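Local structure of subtilase cytotoxin, subunit B (Escherichia coli, 3DWQ) at residues C[40-45]-C[76-81]; C[9-14]-C[34-39]. The protein forms the receptor-binding B pentamer of an AB5 toxin and binds glycans ending in N-glycolylneuraminic acid. All coordinates share one frame; numbering follows the deposited sequence.

Interaction 1 (C[40-45]-C[76-81]); sequences SSISAC and IYYEPG. With NGC (N-glycolyl-alpha-neuraminic acid), chain G.
Ile-42 lies over the flat face of the Tyr-78 ring. Its CD1 sits 3.8 Å from the centroid of that ring and 12° off the ring normal, a CH-pi contact placed almost squarely over the centre. The isoleucine gets there because CG1 runs anti to the backbone N (chi1 -180°) and chi2 then turns CD1 onto the ring. On the way, Ile-42 CG1 passes CG2 of Ile-76 at 4.1 Å, the two side chains sliding by one another in opposite directions. Ala-44, two residues on and on the same face of the strand, meets the tyrosine at its root, with its CB 4.3 Å from CB of Tyr-78. Strands 41-47 and 73-79 are not paired here. They belong to a curled antiparallel sheet, the barrel of the OB fold common to AB5 toxin B subunits, and their short segments cross at 65° with axes 7.7 Å apart, so side chains alone bridge the gap. Val-14, Ile-32, Leu-97 and Leu-100 pack round the same apolar cluster. The phenol of Tyr-78 reaches out of this core to the bound sialic acid: its OH is 2.8 Å from O11 of N-glycolylneuraminic acid, a hydrogen bond in which either hydroxyl could donate. O11 is the hydroxyl that the N-acetyl form of the sugar lacks.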
ATOM      1  N   SER C  40     -20.323 -22.060  10.369  1.00 28.13           N
ATOM      2  CA  SER C  40     -19.738 -21.760  11.676  1.00 27.90           C
ATOM      3  C   SER C  40     -18.792 -20.562  11.594  1.00 27.45           C
ATOM      4  O   SER C  40     -18.022 -20.422  10.639  1.00 27.42           O
ATOM      5  CB  SER C  40     -19.050 -22.982  12.291  1.00 27.93           C
ATOM      6  OG  SER C  40     -17.825 -23.265  11.650  1.00 28.79           O
ATOM      7  N   SER C  41     -18.871 -19.703  12.605  1.00 26.90           N
ATOM      8  CA  SER C  41     -18.186 -18.418  12.602  1.00 26.31           C
ATOM      9  C   SER C  41     -16.910 -18.391  13.435  1.00 25.64           C
ATOM     10  O   SER C  41     -16.773 -19.116  14.423  1.00 25.42           O
ATOM     11  CB  SER C  41     -19.130 -17.322  13.100  1.00 26.42           C
ATOM     12  OG  SER C  41     -20.059 -16.957  12.099  1.00 27.25           O
ATOM     13  N   ILE C  42     -15.986 -17.531  13.016  1.00 24.87           N
ATOM     14  CA  ILE C  42     -14.800 -17.196  13.793  1.00 23.86           C
ATOM     15  C   ILE C  42     -14.532 -15.691  13.688  1.00 23.40           C
ATOM     16  O   ILE C  42     -14.477 -15.136  12.589  1.00 23.38           O
ATOM     17  CB  ILE C  42     -13.551 -18.053  13.378  1.00 23.88           C
ATOM     18  CG1 ILE C  42     -12.311 -17.689  14.206  1.00 23.39           C
ATOM     19  CG2 ILE C  42     -13.252 -17.937  11.876  1.00 23.58           C
ATOM     20  CD1 ILE C  42     -12.352 -18.153  15.649  1.00 23.05           C
ATOM     21  N   SER C  43     -14.407 -15.038  14.839  1.00 22.76           N
ATOM     22  CA  SER C  43     -13.990 -13.642  14.906  1.00 22.25           C
ATOM     23  C   SER C  43     -12.586 -13.563  15.487  1.00 21.86           C
ATOM     24  O   SER C  43     -12.223 -14.364  16.348  1.00 21.78           O
ATOM     25  CB  SER C  43     -14.951 -12.818  15.767  1.00 22.21           C
ATOM     26  OG  SER C  43     -16.233 -12.724  15.174  1.00 22.42           O
ATOM     27  N   ALA C  44     -11.803 -12.604  15.001  1.00 21.41           N
ATOM     28  CA  ALA C  44     -10.468 -12.331  15.527  1.00 21.13           C
ATOM     29  C   ALA C  44     -10.078 -10.874  15.273  1.00 20.96           C
ATOM     30  O   ALA C  44     -10.365 -10.327  14.206  1.00 20.89           O
ATOM     31  CB  ALA C  44      -9.443 -13.280  14.914  1.00 20.96           C
ATOM     32  N   CYS C  45      -9.435 -10.256  16.261  1.00 20.83           N
ATOM     33  CA  CYS C  45      -8.993  -8.862  16.158  1.00 20.93           C
ATOM     34  C   CYS C  45      -7.474  -8.730  16.233  1.00 21.06           C
ATOM     35  O   CYS C  45      -6.813  -9.461  16.969  1.00 20.95           O
ATOM     36  CB  CYS C  45      -9.623  -8.005  17.258  1.00 20.67           C
ATOM     37  SG  CYS C  45     -11.422  -8.049  17.331  1.00 20.77           S
ATOM     38  N   ILE C  76      -7.668 -19.054   9.419  1.00 16.66           N
ATOM     39  CA  ILE C  76      -7.533 -18.046  10.457  1.00 16.97           C
ATOM     40  C   ILE C  76      -6.875 -18.670  11.689  1.00 17.01           C
ATOM     41  O   ILE C  76      -7.412 -19.599  12.296  1.00 17.02           O
ATOM     42  CB  ILE C  76      -8.892 -17.355  10.798  1.00 17.00           C
ATOM     43  CG1 ILE C  76      -9.168 -16.193   9.838  1.00 17.59           C
ATOM     44  CG2 ILE C  76      -8.880 -16.770  12.206  1.00 16.93           C
ATOM     45  CD1 ILE C  76      -9.711 -16.579   8.482  1.00 17.93           C
ATOM     46  N   TYR C  77      -5.687 -18.171  12.022  1.00 17.16           N
ATOM     47  CA  TYR C  77      -5.011 -18.538  13.258  1.00 17.24           C
ATOM     48  C   TYR C  77      -5.380 -17.490  14.292  1.00 17.51           C
ATOM     49  O   TYR C  77      -5.354 -16.289  14.003  1.00 17.12           O
ATOM     50  CB  TYR C  77      -3.496 -18.532  13.082  1.00 16.89           C
ATOM     51  CG  TYR C  77      -2.911 -19.508  12.084  1.00 16.63           C
ATOM     52  CD1 TYR C  77      -2.307 -20.689  12.514  1.00 16.00           C
ATOM     53  CD2 TYR C  77      -2.907 -19.225  10.717  1.00 15.96           C
ATOM     54  CE1 TYR C  77      -1.732 -21.574  11.607  1.00 15.98           C
ATOM     55  CE2 TYR C  77      -2.343 -20.102   9.803  1.00 15.96           C
ATOM     56  CZ  TYR C  77      -1.754 -21.273  10.254  1.00 16.23           C
ATOM     57  OH  TYR C  77      -1.193 -22.142   9.348  1.00 16.01           O
ATOM     58  N   TYR C  78      -5.721 -17.944  15.496  1.00 17.96           N
ATOM     59  CA  TYR C  78      -6.183 -17.052  16.556  1.00 18.57           C
ATOM     60  C   TYR C  78      -5.716 -17.502  17.944  1.00 18.94           C
ATOM     61  O   TYR C  78      -5.388 -18.671  18.152  1.00 18.96           O
ATOM     62  CB  TYR C  78      -7.720 -16.899  16.510  1.00 18.60           C
ATOM     63  CG  TYR C  78      -8.486 -18.133  16.945  1.00 18.91           C
ATOM     64  CD1 TYR C  78      -8.970 -18.254  18.249  1.00 18.89           C
ATOM     65  CD2 TYR C  78      -8.721 -19.184  16.055  1.00 18.95           C
ATOM     66  CE1 TYR C  78      -9.664 -19.388  18.657  1.00 18.95           C
ATOM     67  CE2 TYR C  78      -9.414 -20.322  16.455  1.00 18.81           C
ATOM     68  CZ  TYR C  78      -9.883 -20.417  17.756  1.00 18.91           C
ATOM     69  OH  TYR C  78     -10.570 -21.540  18.155  1.00 19.57           O
ATOM     70  N   GLU C  79      -5.677 -16.556  18.878  1.00 19.54           N
ATOM     71  CA  GLU C  79      -5.412 -16.851  20.283  1.00 20.34           C
ATOM     72  C   GLU C  79      -6.536 -16.265  21.135  1.00 20.21           C
ATOM     73  O   GLU C  79      -6.697 -15.043  21.186  1.00 20.23           O
ATOM     74  CB  GLU C  79      -4.056 -16.288  20.718  1.00 20.20           C
ATOM     75  CG  GLU C  79      -3.582 -16.793  22.076  1.00 21.30           C
ATOM     76  CD  GLU C  79      -2.153 -16.393  22.396  1.00 21.57           C
ATOM     77  OE1 GLU C  79      -1.906 -15.204  22.672  1.00 23.80           O
ATOM     78  OE2 GLU C  79      -1.274 -17.275  22.381  1.00 23.85           O
ATOM     79  N   PRO C  80      -7.339 -17.135  21.782  1.00 20.36           N
ATOM     80  CA  PRO C  80      -8.422 -16.653  22.643  1.00 20.45           C
ATOM     81  C   PRO C  80      -7.922 -16.011  23.938  1.00 20.57           C
ATOM     82  O   PRO C  80      -6.803 -16.287  24.375  1.00 20.73           O
ATOM     83  CB  PRO C  80      -9.220 -17.922  22.954  1.00 20.37           C
ATOM     84  CG  PRO C  80      -8.250 -19.033  22.792  1.00 20.53           C
ATOM     85  CD  PRO C  80      -7.294 -18.608  21.718  1.00 20.28           C
ATOM     86  N   GLY C  81      -8.754 -15.153  24.525  1.00 20.72           N
ATOM     87  CA  GLY C  81      -8.482 -14.555  25.830  1.00 20.78           C
ATOM     88  C   GLY C  81      -7.463 -13.431  25.846  1.00 20.92           C
ATOM     89  O   GLY C  81      -6.985 -13.045  26.914  1.00 21.05           O
TER
HETATM   90  O9  NGC G   3     -15.124 -25.973  12.656  1.00 32.49           O
HETATM   91  C9  NGC G   3     -14.456 -25.432  13.804  1.00 33.37           C
HETATM   92  C8  NGC G   3     -12.950 -25.691  13.736  1.00 34.17           C
HETATM   93  O8  NGC G   3     -12.545 -25.755  12.362  1.00 33.81           O
HETATM   94  C7  NGC G   3     -12.607 -26.987  14.482  1.00 34.48           C
HETATM   95  O7  NGC G   3     -12.819 -26.834  15.890  1.00 35.13           O
HETATM   96  C6  NGC G   3     -11.213 -27.592  14.236  1.00 35.47           C
HETATM   97  O6  NGC G   3     -11.144 -28.024  12.860  1.00 35.89           O
HETATM   98  C2  NGC G   3      -9.850 -27.775  12.329  1.00 36.85           C
HETATM   99  C1  NGC G   3      -9.687 -26.842  11.171  1.00 35.82           C
HETATM  100  O1B NGC G   3     -10.678 -26.215  10.742  1.00 34.76           O
HETATM  101  O1A NGC G   3      -8.539 -26.708  10.691  1.00 34.52           O
HETATM  102  C3  NGC G   3      -8.635 -28.340  13.056  1.00 36.13           C
HETATM  103  C4  NGC G   3      -8.696 -27.719  14.455  1.00 35.62           C
HETATM  104  O4  NGC G   3      -7.477 -27.036  14.752  1.00 34.99           O
HETATM  105  C5  NGC G   3      -9.927 -26.782  14.535  1.00 35.22           C
HETATM  106  N5  NGC G   3      -9.933 -26.023  15.795  1.00 34.83           N
HETATM  107  C10 NGC G   3     -10.005 -26.429  17.065  1.00 34.94           C
HETATM  108  O10 NGC G   3     -10.103 -27.595  17.421  1.00 35.39           O
HETATM  109  C11 NGC G   3      -9.970 -25.302  18.058  1.00 34.53           C
HETATM  110  O11 NGC G   3      -9.555 -24.067  17.459  1.00 34.03           O

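Interaction 2 (C[9-14]-C[34-39]); sequences GMFSGV and GKQSAG. With NGC (N-glycolyl-alpha-neuraminic acid), chain G.
With CG anti to the carbonyl carbon (chi1 -75°) and the chain extended beyond CG, Gln-36 stretches from its turn to the Phe-11 ring; the two side chains cross at about a right angle, the amide plane turned 17° from that of the ring. Phe-11 CD1 is 3.3 Å from Gln-36 OE1, an oblique approach. The amide's nitrogen serves two acceptors: NE2 donates to Ser-12 O at 3.1 Å, tilted 19° from the carbonyl plane, and to O8 of the bound N-glycolylneuraminic acid. OE1 accepts from the sugar's O9 at 2.8 Å, so three bonds fix the amide's rotation. The phenylalanine carries the glycerol tail on one face, where C9 lies 3.5 Å from Phe-11 CZ. Behind the amide, Val-14 packs CG2 against Gln-36 CG and presses CG1 tightly on Gly-34 CA. A water accepts from Ser-37 N and donates to Gly-13 O, tying the type I turn at 36-39 to the other segment's corner. Ser-12 grips the sugar's carboxylate with both N and OG, the latter 2.6 Å from O1A, while Arg-75 also bonds OG. Gly-13 and Val-14 form a G1 beta bulge opposite Val-74; residues 10-12 and Gln-36 form much of the sialic acid site, which Tyr-78 completes at O11.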
ATOM      1  N   GLY C   9      -5.772 -21.441  18.524  1.00 20.76           N
ATOM      2  CA  GLY C   9      -6.409 -22.466  17.710  1.00 20.31           C
ATOM      3  C   GLY C   9      -6.431 -22.011  16.266  1.00 19.99           C
ATOM      4  O   GLY C   9      -5.894 -20.953  15.932  1.00 19.90           O
ATOM      5  N   MET C  10      -7.053 -22.806  15.404  1.00 19.69           N
ATOM      6  CA  MET C  10      -7.203 -22.428  14.004  1.00 19.47           C
ATOM      7  C   MET C  10      -8.536 -22.874  13.412  1.00 19.49           C
ATOM      8  O   MET C  10      -9.095 -23.892  13.813  1.00 19.40           O
ATOM      9  CB  MET C  10      -6.041 -22.970  13.167  1.00 19.51           C
ATOM     10  CG  MET C  10      -5.957 -24.484  13.121  1.00 19.46           C
ATOM     11  SD  MET C  10      -4.551 -25.063  12.177  1.00 19.03           S
ATOM     12  CE  MET C  10      -4.938 -26.805  12.034  1.00 19.32           C
ATOM     13  N   PHE C  11      -9.040 -22.080  12.473  1.00 19.39           N
ATOM     14  CA  PHE C  11     -10.207 -22.427  11.676  1.00 19.38           C
ATOM     15  C   PHE C  11      -9.746 -22.427  10.222  1.00 19.31           C
ATOM     16  O   PHE C  11      -9.272 -21.404   9.718  1.00 19.20           O
ATOM     17  CB  PHE C  11     -11.324 -21.397  11.876  1.00 19.61           C
ATOM     18  CG  PHE C  11     -12.264 -21.701  13.020  1.00 19.73           C
ATOM     19  CD1 PHE C  11     -13.638 -21.565  12.848  1.00 20.09           C
ATOM     20  CD2 PHE C  11     -11.786 -22.101  14.267  1.00 20.18           C
ATOM     21  CE1 PHE C  11     -14.521 -21.825  13.896  1.00 20.25           C
ATOM     22  CE2 PHE C  11     -12.660 -22.371  15.322  1.00 20.08           C
ATOM     23  CZ  PHE C  11     -14.030 -22.229  15.136  1.00 20.16           C
ATOM     24  N   SER C  12      -9.869 -23.577   9.566  1.00 19.04           N
ATOM     25  CA  SER C  12      -9.465 -23.729   8.169  1.00 18.95           C
ATOM     26  C   SER C  12     -10.646 -23.580   7.216  1.00 18.91           C
ATOM     27  O   SER C  12     -11.788 -23.868   7.585  1.00 18.93           O
ATOM     28  CB  SER C  12      -8.797 -25.090   7.957  1.00 19.02           C
ATOM     29  OG  SER C  12      -7.620 -25.208   8.739  1.00 18.66           O
ATOM     30  N   GLY C  13     -10.360 -23.135   5.992  1.00 18.85           N
ATOM     31  CA  GLY C  13     -11.370 -22.989   4.942  1.00 18.75           C
ATOM     32  C   GLY C  13     -12.395 -21.910   5.238  1.00 18.81           C
ATOM     33  O   GLY C  13     -13.574 -22.046   4.899  1.00 18.80           O
ATOM     34  N   VAL C  14     -11.939 -20.837   5.875  1.00 18.63           N
ATOM     35  CA  VAL C  14     -12.801 -19.729   6.264  1.00 18.50           C
ATOM     36  C   VAL C  14     -12.842 -18.659   5.169  1.00 18.40           C
ATOM     37  O   VAL C  14     -11.804 -18.267   4.639  1.00 18.29           O
ATOM     38  CB  VAL C  14     -12.310 -19.092   7.589  1.00 18.65           C
ATOM     39  CG1 VAL C  14     -13.183 -17.920   7.990  1.00 18.53           C
ATOM     40  CG2 VAL C  14     -12.271 -20.128   8.705  1.00 18.45           C
ATOM     41  N   GLY C  34     -15.396 -14.492   9.731  1.00 24.57           N
ATOM     42  CA  GLY C  34     -15.429 -15.418   8.619  1.00 25.23           C
ATOM     43  C   GLY C  34     -16.356 -16.585   8.868  1.00 25.69           C
ATOM     44  O   GLY C  34     -16.670 -16.906  10.014  1.00 25.58           O
ATOM     45  N   LYS C  35     -16.790 -17.218   7.782  1.00 26.23           N
ATOM     46  CA  LYS C  35     -17.667 -18.379   7.857  1.00 26.95           C
ATOM     47  C   LYS C  35     -17.002 -19.587   7.210  1.00 27.16           C
ATOM     48  O   LYS C  35     -16.394 -19.480   6.142  1.00 27.13           O
ATOM     49  CB  LYS C  35     -19.004 -18.101   7.158  1.00 27.06           C
ATOM     50  CG  LYS C  35     -19.800 -16.929   7.712  1.00 28.05           C
ATOM     51  CD  LYS C  35     -20.780 -17.358   8.795  1.00 28.80           C
ATOM     52  CE  LYS C  35     -21.734 -16.225   9.125  1.00 29.62           C
ATOM     53  NZ  LYS C  35     -22.506 -16.485  10.367  1.00 30.36           N
ATOM     54  N   GLN C  36     -17.120 -20.735   7.866  1.00 27.69           N
ATOM     55  CA  GLN C  36     -16.718 -22.003   7.270  1.00 28.17           C
ATOM     56  C   GLN C  36     -17.864 -22.560   6.422  1.00 28.51           C
ATOM     57  O   GLN C  36     -18.950 -21.970   6.375  1.00 28.42           O
ATOM     58  CB  GLN C  36     -16.275 -22.990   8.351  1.00 28.29           C
ATOM     59  CG  GLN C  36     -14.900 -22.675   8.924  1.00 28.42           C
ATOM     60  CD  GLN C  36     -14.571 -23.473  10.169  1.00 28.85           C
ATOM     61  OE1 GLN C  36     -15.419 -23.668  11.037  1.00 29.07           O
ATOM     62  NE2 GLN C  36     -13.326 -23.926  10.269  1.00 28.60           N
ATOM     63  N   SER C  37     -17.613 -23.687   5.752  1.00 28.92           N
ATOM     64  CA  SER C  37     -18.559 -24.304   4.814  1.00 29.33           C
ATOM     65  C   SER C  37     -19.964 -24.506   5.379  1.00 29.47           C
ATOM     66  O   SER C  37     -20.955 -24.300   4.675  1.00 29.62           O
ATOM     67  CB  SER C  37     -18.023 -25.653   4.331  1.00 29.44           C
ATOM     68  OG  SER C  37     -16.730 -25.523   3.772  1.00 30.05           O
ATOM     69  N   ALA C  38     -20.033 -24.912   6.646  1.00 29.53           N
ATOM     70  CA  ALA C  38     -21.295 -25.233   7.313  1.00 29.38           C
ATOM     71  C   ALA C  38     -21.974 -24.003   7.919  1.00 29.21           C
ATOM     72  O   ALA C  38     -23.114 -24.082   8.382  1.00 29.15           O
ATOM     73  CB  ALA C  38     -21.062 -26.287   8.379  1.00 29.58           C
ATOM     74  N   GLY C  39     -21.267 -22.875   7.912  1.00 28.89           N
ATOM     75  CA  GLY C  39     -21.780 -21.625   8.462  1.00 28.43           C
ATOM     76  C   GLY C  39     -21.246 -21.260   9.838  1.00 28.28           C
ATOM     77  O   GLY C  39     -21.666 -20.261  10.419  1.00 28.17           O
TER
HETATM   78  O9  NGC G   3     -15.124 -25.973  12.656  1.00 32.49           O
HETATM   79  C9  NGC G   3     -14.456 -25.432  13.804  1.00 33.37           C
HETATM   80  C8  NGC G   3     -12.950 -25.691  13.736  1.00 34.17           C
HETATM   81  O8  NGC G   3     -12.545 -25.755  12.362  1.00 33.81           O
HETATM   82  C7  NGC G   3     -12.607 -26.987  14.482  1.00 34.48           C
HETATM   83  O7  NGC G   3     -12.819 -26.834  15.890  1.00 35.13           O
HETATM   84  C6  NGC G   3     -11.213 -27.592  14.236  1.00 35.47           C
HETATM   85  O6  NGC G   3     -11.144 -28.024  12.860  1.00 35.89           O
HETATM   86  C2  NGC G   3      -9.850 -27.775  12.329  1.00 36.85           C
HETATM   87  C1  NGC G   3      -9.687 -26.842  11.171  1.00 35.82           C
HETATM   88  O1B NGC G   3     -10.678 -26.215  10.742  1.00 34.76           O
HETATM   89  O1A NGC G   3      -8.539 -26.708  10.691  1.00 34.52           O
HETATM   90  C3  NGC G   3      -8.635 -28.340  13.056  1.00 36.13           C
HETATM   91  C4  NGC G   3      -8.696 -27.719  14.455  1.00 35.62           C
HETATM   92  O4  NGC G   3      -7.477 -27.036  14.752  1.00 34.99           O
HETATM   93  C5  NGC G   3      -9.927 -26.782  14.535  1.00 35.22           C
HETATM   94  N5  NGC G   3      -9.933 -26.023  15.795  1.00 34.83           N
HETATM   95  C10 NGC G   3     -10.005 -26.429  17.065  1.00 34.94           C
HETATM   96  O10 NGC G   3     -10.103 -27.595  17.421  1.00 35.39           O
HETATM   97  C11 NGC G   3      -9.970 -25.302  18.058  1.00 34.53           C
HETATM   98  O11 NGC G   3      -9.555 -24.067  17.459  1.00 34.03           O
HETATM   99  O   HOH W   1     -14.807 -24.545   5.829  1.00 17.91           O

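How the interactions relate
The centres of the two contacts are 10 Å apart, and both belong to one antiparallel sheet. Along the chain they come in series: 9-14 and 34-39 close interaction 2 before 40-45 and 76-81 open interaction 1. Strands 27-35 and 41-47 are consecutive and paired, as are 10-12 and 73-79, so each interaction bridges the same two parts of the sheet. They join directly through backbone bonds, Ile-76 N to Phe-11 O and Tyr-78 O to Gly-9 N, and through Phe-11 packed on Ile-42. Interaction 1 is the buried side and interaction 2 the more open one, and both reach the same sialic acid, whose glycolyl end and glycerol tail are thus held from neighbouring strands of one sheet.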